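Long-range contacts in geranyltranstransferase (IspA) (Helicobacter pylori, PDB 3Q1O), which probably acts as a magnesium-dependent prenyltransferase of isoprenoid biosynthesis, and binds dimethylallyl diphosphate and magnesium: residues A[166-171]-A[197-202]; A[230-235]-A[276-281]. All blocks are in the same frame, centred on the assembly; numbering follows the deposited sequence.

Interaction 1. Residues A[166-171]-A[197-202]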
# COMPACT_ATOMS: atom_id res chain seq x y z
N LYS A 166 -8.13 7.45 -6.32
CA LYS A 166 -8.63 8.09 -7.53
C LYS A 166 -8.81 7.10 -8.68
O LYS A 166 -9.39 7.44 -9.71
CB LYS A 166 -7.74 9.26 -7.97
CG LYS A 166 -7.87 10.51 -7.11
CD LYS A 166 -7.70 11.78 -7.94
CE LYS A 166 -7.38 12.98 -7.06
NZ LYS A 166 -7.39 14.25 -7.83
N GLY A 167 -8.34 5.87 -8.48
CA GLY A 167 -8.43 4.86 -9.52
C GLY A 167 -9.13 3.58 -9.12
O GLY A 167 -10.35 3.56 -8.95
N MET A 168 -8.33 2.53 -8.95
CA MET A 168 -8.83 1.19 -8.65
C MET A 168 -9.80 1.17 -7.46
O MET A 168 -10.83 0.51 -7.52
CB MET A 168 -7.65 0.24 -8.41
CG MET A 168 -8.03 -1.23 -8.39
SD MET A 168 -6.63 -2.33 -8.12
CE MET A 168 -6.07 -1.77 -6.52
N ILE A 169 -9.47 1.90 -6.40
CA ILE A 169 -10.28 1.87 -5.18
C ILE A 169 -11.64 2.56 -5.33
O ILE A 169 -12.64 2.06 -4.83
CB ILE A 169 -9.47 2.31 -3.93
CG1 ILE A 169 -8.53 1.18 -3.54
CG2 ILE A 169 -10.37 2.67 -2.73
CD1 ILE A 169 -7.30 1.64 -2.90
N LEU A 170 -11.66 3.69 -6.05
CA LEU A 170 -12.93 4.34 -6.39
C LEU A 170 -13.86 3.36 -7.09
O LEU A 170 -15.02 3.23 -6.71
CB LEU A 170 -12.70 5.56 -7.27
CG LEU A 170 -13.93 6.35 -7.75
CD1 LEU A 170 -14.88 6.68 -6.60
CD2 LEU A 170 -13.50 7.61 -8.47
N GLY A 171 -13.32 2.66 -8.09
CA GLY A 171 -14.05 1.62 -8.79
C GLY A 171 -14.64 0.56 -7.88
O GLY A 171 -15.82 0.23 -8.00
N ALA A 197 -9.72 -0.47 -15.76
CA ALA A 197 -8.94 0.15 -16.83
C ALA A 197 -7.76 0.99 -16.34
O ALA A 197 -6.76 1.13 -17.04
CB ALA A 197 -9.84 0.98 -17.73
N LYS A 198 -7.89 1.54 -15.13
CA LYS A 198 -6.89 2.42 -14.56
C LYS A 198 -5.54 1.70 -14.38
O LYS A 198 -4.49 2.23 -14.76
CB LYS A 198 -7.42 2.99 -13.23
CG LYS A 198 -7.48 4.53 -13.14
CD LYS A 198 -8.33 5.14 -14.24
CE LYS A 198 -8.75 6.57 -13.92
NZ LYS A 198 -7.68 7.56 -14.22
N LEU A 199 -5.58 0.48 -13.86
CA LEU A 199 -4.37 -0.31 -13.68
C LEU A 199 -3.81 -0.86 -14.99
O LEU A 199 -2.60 -1.05 -15.12
CB LEU A 199 -4.62 -1.44 -12.67
CG LEU A 199 -3.40 -2.00 -11.95
CD1 LEU A 199 -2.74 -0.92 -11.12
CD2 LEU A 199 -3.79 -3.19 -11.08
N ILE A 200 -4.69 -1.10 -15.95
CA ILE A 200 -4.29 -1.54 -17.29
C ILE A 200 -3.55 -0.42 -18.03
O ILE A 200 -2.50 -0.67 -18.63
CB ILE A 200 -5.49 -2.13 -18.07
CG1 ILE A 200 -5.68 -3.60 -17.68
CG2 ILE A 200 -5.31 -2.01 -19.58
CD1 ILE A 200 -7.06 -4.16 -17.94
N SER A 201 -4.06 0.81 -17.94
CA SER A 201 -3.38 1.94 -18.58
C SER A 201 -2.07 2.27 -17.87
O SER A 201 -1.09 2.59 -18.54
CB SER A 201 -4.29 3.17 -18.71
OG SER A 201 -4.39 3.88 -17.50
N ALA A 202 -2.06 2.15 -16.54
CA ALA A 202 -0.85 2.29 -15.73
C ALA A 202 0.28 1.38 -16.22
O ALA A 202 1.39 1.85 -16.45
CB ALA A 202 -1.14 2.02 -14.25
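Gly167 and Lys198 make the tight part of this contact: CG of Lys198 rests on CA of Gly167 at 3.8 Å, and the two CA atoms are 5.8 Å apart. With no side chain at Gly167, the lysine's methylene groups can lie directly against the backbone just where helix 168-177 starts. Gly167 is the N-cap of that helix, its O accepting the first-turn bond from Gly171 N at 3.2 Å. Next to it, CB of Lys198 comes within 4.4 Å of N of Met168, a residue that shares a backbone hydrogen bond with Asn162 of helix 149-163. At the next residue of each segment a thioether sulfur meets a leucine methyl, SD of Met168 standing 4.2 Å from CD2 of Leu199. Met168 is modelled in two conformers; in the one described here CG is anti to the backbone N (chi1 -167°) and the chain bends only at the last torsion, chi3 61°, which turns CE out of the extended line. The two side chains meet at a slant. Tyr96 and Ser97 pack on Met168, and Leu93 and Leu159 on Leu199. The outer side is looser. The Lys198 chain folds at chi2 and chi4, and its CE is still 4.3 Å from Lys166 O. Lys166 itself is exposed and runs off to the second subunit, where it packs on Leu36 of that subunit. The chemistry is therefore sparse apolar packing between a helix start and Lys198 and Leu199, with Met168 also lining the dimethylallyl diphosphate pocket.

Interaction 2. Residues A[230-235]-A[276-281]. With DMA (dimethylallyl diphosphate), chain F.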
# COMPACT_ATOMS: atom_id res chain seq x y z
N GLY A 230 -8.98 -1.33 -21.39
CA GLY A 230 -9.26 -1.82 -20.04
C GLY A 230 -10.74 -1.93 -19.76
O GLY A 230 -11.18 -2.83 -19.04
N LEU A 231 -11.52 -0.99 -20.31
CA LEU A 231 -12.98 -1.11 -20.31
C LEU A 231 -13.42 -2.37 -21.05
O LEU A 231 -14.24 -3.13 -20.54
CB LEU A 231 -13.65 0.13 -20.92
CG LEU A 231 -15.17 0.03 -21.14
CD1 LEU A 231 -15.93 -0.06 -19.82
CD2 LEU A 231 -15.68 1.20 -21.96
N CYS A 232 -12.85 -2.59 -22.24
CA CYS A 232 -13.12 -3.79 -23.02
C CYS A 232 -12.77 -5.06 -22.26
O CYS A 232 -13.51 -6.04 -22.33
CB CYS A 232 -12.37 -3.73 -24.34
SG CYS A 232 -12.82 -5.05 -25.48
N PHE A 233 -11.65 -5.04 -21.54
CA PHE A 233 -11.21 -6.15 -20.70
C PHE A 233 -12.28 -6.55 -19.67
O PHE A 233 -12.61 -7.72 -19.54
CB PHE A 233 -9.88 -5.81 -20.00
CG PHE A 233 -9.26 -6.96 -19.26
CD1 PHE A 233 -9.47 -7.13 -17.89
CD2 PHE A 233 -8.45 -7.88 -19.92
CE1 PHE A 233 -8.90 -8.19 -17.21
CE2 PHE A 233 -7.87 -8.94 -19.24
CZ PHE A 233 -8.09 -9.10 -17.88
N GLN A 234 -12.83 -5.56 -18.97
CA GLN A 234 -13.86 -5.80 -17.95
C GLN A 234 -15.20 -6.26 -18.52
O GLN A 234 -15.90 -7.07 -17.91
CB GLN A 234 -14.04 -4.57 -17.07
CG GLN A 234 -14.92 -4.80 -15.83
CD GLN A 234 -14.48 -5.98 -14.98
OE1 GLN A 234 -13.32 -6.07 -14.60
NE2 GLN A 234 -15.42 -6.87 -14.68
N VAL A 235 -15.55 -5.75 -19.70
CA VAL A 235 -16.78 -6.16 -20.38
C VAL A 235 -16.68 -7.63 -20.76
O VAL A 235 -17.62 -8.39 -20.57
CB VAL A 235 -17.11 -5.25 -21.59
CG1 VAL A 235 -18.26 -5.83 -22.40
CG2 VAL A 235 -17.47 -3.85 -21.10
N GLN A 276 -18.09 -6.87 -28.98
CA GLN A 276 -17.51 -7.06 -30.31
C GLN A 276 -17.13 -5.74 -30.97
O GLN A 276 -16.08 -5.65 -31.60
CB GLN A 276 -18.42 -7.87 -31.25
CG GLN A 276 -18.58 -9.36 -30.91
CD GLN A 276 -17.26 -10.13 -30.86
OE1 GLN A 276 -16.92 -10.72 -29.84
NE2 GLN A 276 -16.52 -10.13 -31.97
N THR A 277 -17.96 -4.72 -30.78
CA THR A 277 -17.69 -3.42 -31.39
C THR A 277 -16.63 -2.65 -30.61
O THR A 277 -15.90 -1.83 -31.18
CB THR A 277 -18.97 -2.56 -31.57
OG1 THR A 277 -19.54 -2.26 -30.29
CG2 THR A 277 -20.00 -3.29 -32.43
N LEU A 278 -16.55 -2.91 -29.31
CA LEU A 278 -15.48 -2.38 -28.50
C LEU A 278 -14.13 -2.98 -28.90
O LEU A 278 -13.15 -2.26 -29.04
CB LEU A 278 -15.77 -2.61 -27.02
CG LEU A 278 -15.31 -1.57 -26.00
CD1 LEU A 278 -15.58 -0.15 -26.46
CD2 LEU A 278 -16.02 -1.85 -24.69
N LYS A 279 -14.09 -4.30 -29.12
CA LYS A 279 -12.90 -5.01 -29.61
C LYS A 279 -12.40 -4.45 -30.93
O LYS A 279 -11.20 -4.26 -31.11
CB LYS A 279 -13.20 -6.50 -29.81
CG LYS A 279 -12.94 -7.39 -28.61
CD LYS A 279 -14.08 -8.40 -28.46
CE LYS A 279 -13.61 -9.80 -28.14
NZ LYS A 279 -13.65 -10.68 -29.34
N THR A 280 -13.35 -4.18 -31.84
CA THR A 280 -13.06 -3.69 -33.18
C THR A 280 -12.41 -2.31 -33.12
O THR A 280 -11.40 -2.06 -33.78
CB THR A 280 -14.34 -3.68 -34.07
OG1 THR A 280 -14.82 -5.02 -34.23
CG2 THR A 280 -14.09 -3.08 -35.45
N GLU A 281 -12.97 -1.43 -32.28
CA GLU A 281 -12.41 -0.10 -32.09
C GLU A 281 -11.00 -0.14 -31.48
O GLU A 281 -10.13 0.64 -31.89
CB GLU A 281 -13.34 0.78 -31.26
CG GLU A 281 -13.04 2.28 -31.42
CD GLU A 281 -14.00 3.17 -30.65
OE1 GLU A 281 -15.19 3.24 -31.02
OE2 GLU A 281 -13.55 3.82 -29.68
C1 DMA F . -9.24 -10.21 -12.65
O1 DMA F . -8.08 -10.04 -13.47
C2 DMA F . -9.49 -8.77 -12.27
C3 DMA F . -10.26 -7.95 -12.99
C4 DMA F . -11.01 -8.42 -14.21
C5 DMA F . -10.40 -6.52 -12.55
PA DMA F . -7.49 -11.10 -14.50
O1A DMA F . -6.22 -10.52 -15.07
O2A DMA F . -8.61 -11.54 -15.43
O3A DMA F . -7.13 -12.33 -13.52
PB DMA F . -5.65 -12.95 -13.37
O1B DMA F . -5.90 -14.10 -12.43
O2B DMA F . -5.21 -13.33 -14.77
O3B DMA F . -4.83 -11.83 -12.79
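Helices 230-235 and 276-281 run nearly antiparallel, their N-to-C directions 151° apart and their axes 9.7 Å apart at closest approach, with Cys232 and Leu278 facing each other. Leu278 carries the contact. Its CD2 lies 3.9 Å from Cys232 CA, and its CG is 4.0 Å from Cys232 CB, so one leucine branch presses on the backbone of the opposing helix. The same CD2 meets CD2 of Leu231 at 4.1 Å, the two leucine side chains crossing at about a right angle, while Val235 CG2 flanks it more loosely at 4.4 Å. Cys232 carries SG anti to the backbone N (chi1 -172°), which directs the sulfur past Leu278 to CG of Lys279, 3.9 Å away. Beyond that methylene the lysine turns aside, and NZ makes a weak bond to Gln276 OE1 within its own helix. Phe308 of helix 294-308 closes over both Cys232 and Lys279, and Glu281 forms a salt bridge with Lys228, two residues before Gly230.

The other face of helix 216-243 faces the dimethylallyl diphosphate pocket. CZ of Phe233 is 3.5 Å from O2A of dimethylallyl diphosphate, whose alpha-phosphorus lies in the ring plane at its edge. OE1 of Gln234 approaches the prenyl methyl C4 at 3.3 Å and also bonds Thr196 OG1, while NE2 bonds Asp237 and Asp238. One helix thus turns a ligand-binding face inward and an apolar face outward, an organisation belonging to the all-helical isoprenoid synthase fold of the FPP/GGPP synthase family.

How the interactions relate
After eight helices, the chain coming from the N terminus reaches helix 168-177, and interaction 1 closes a 25-residue loop when helix 185-211 returns beside its start. Helix 216-243 follows directly, and interaction 2 then closes a longer loop of 40 residues at helix 268-287. The two loops lie in series, neither nesting nor crossing, with centres 16 Å apart. They join through the middle helices: Ala197 CB packs on Gly230 C at 3.7 Å, and Ile200 CD1 reaches the Phe233 ring. The series therefore ties helices 168-177, 185-211, 216-243 and 268-287 together, from residues that touch the second subunit, past the dimethylallyl diphosphate sites, to an outer helix.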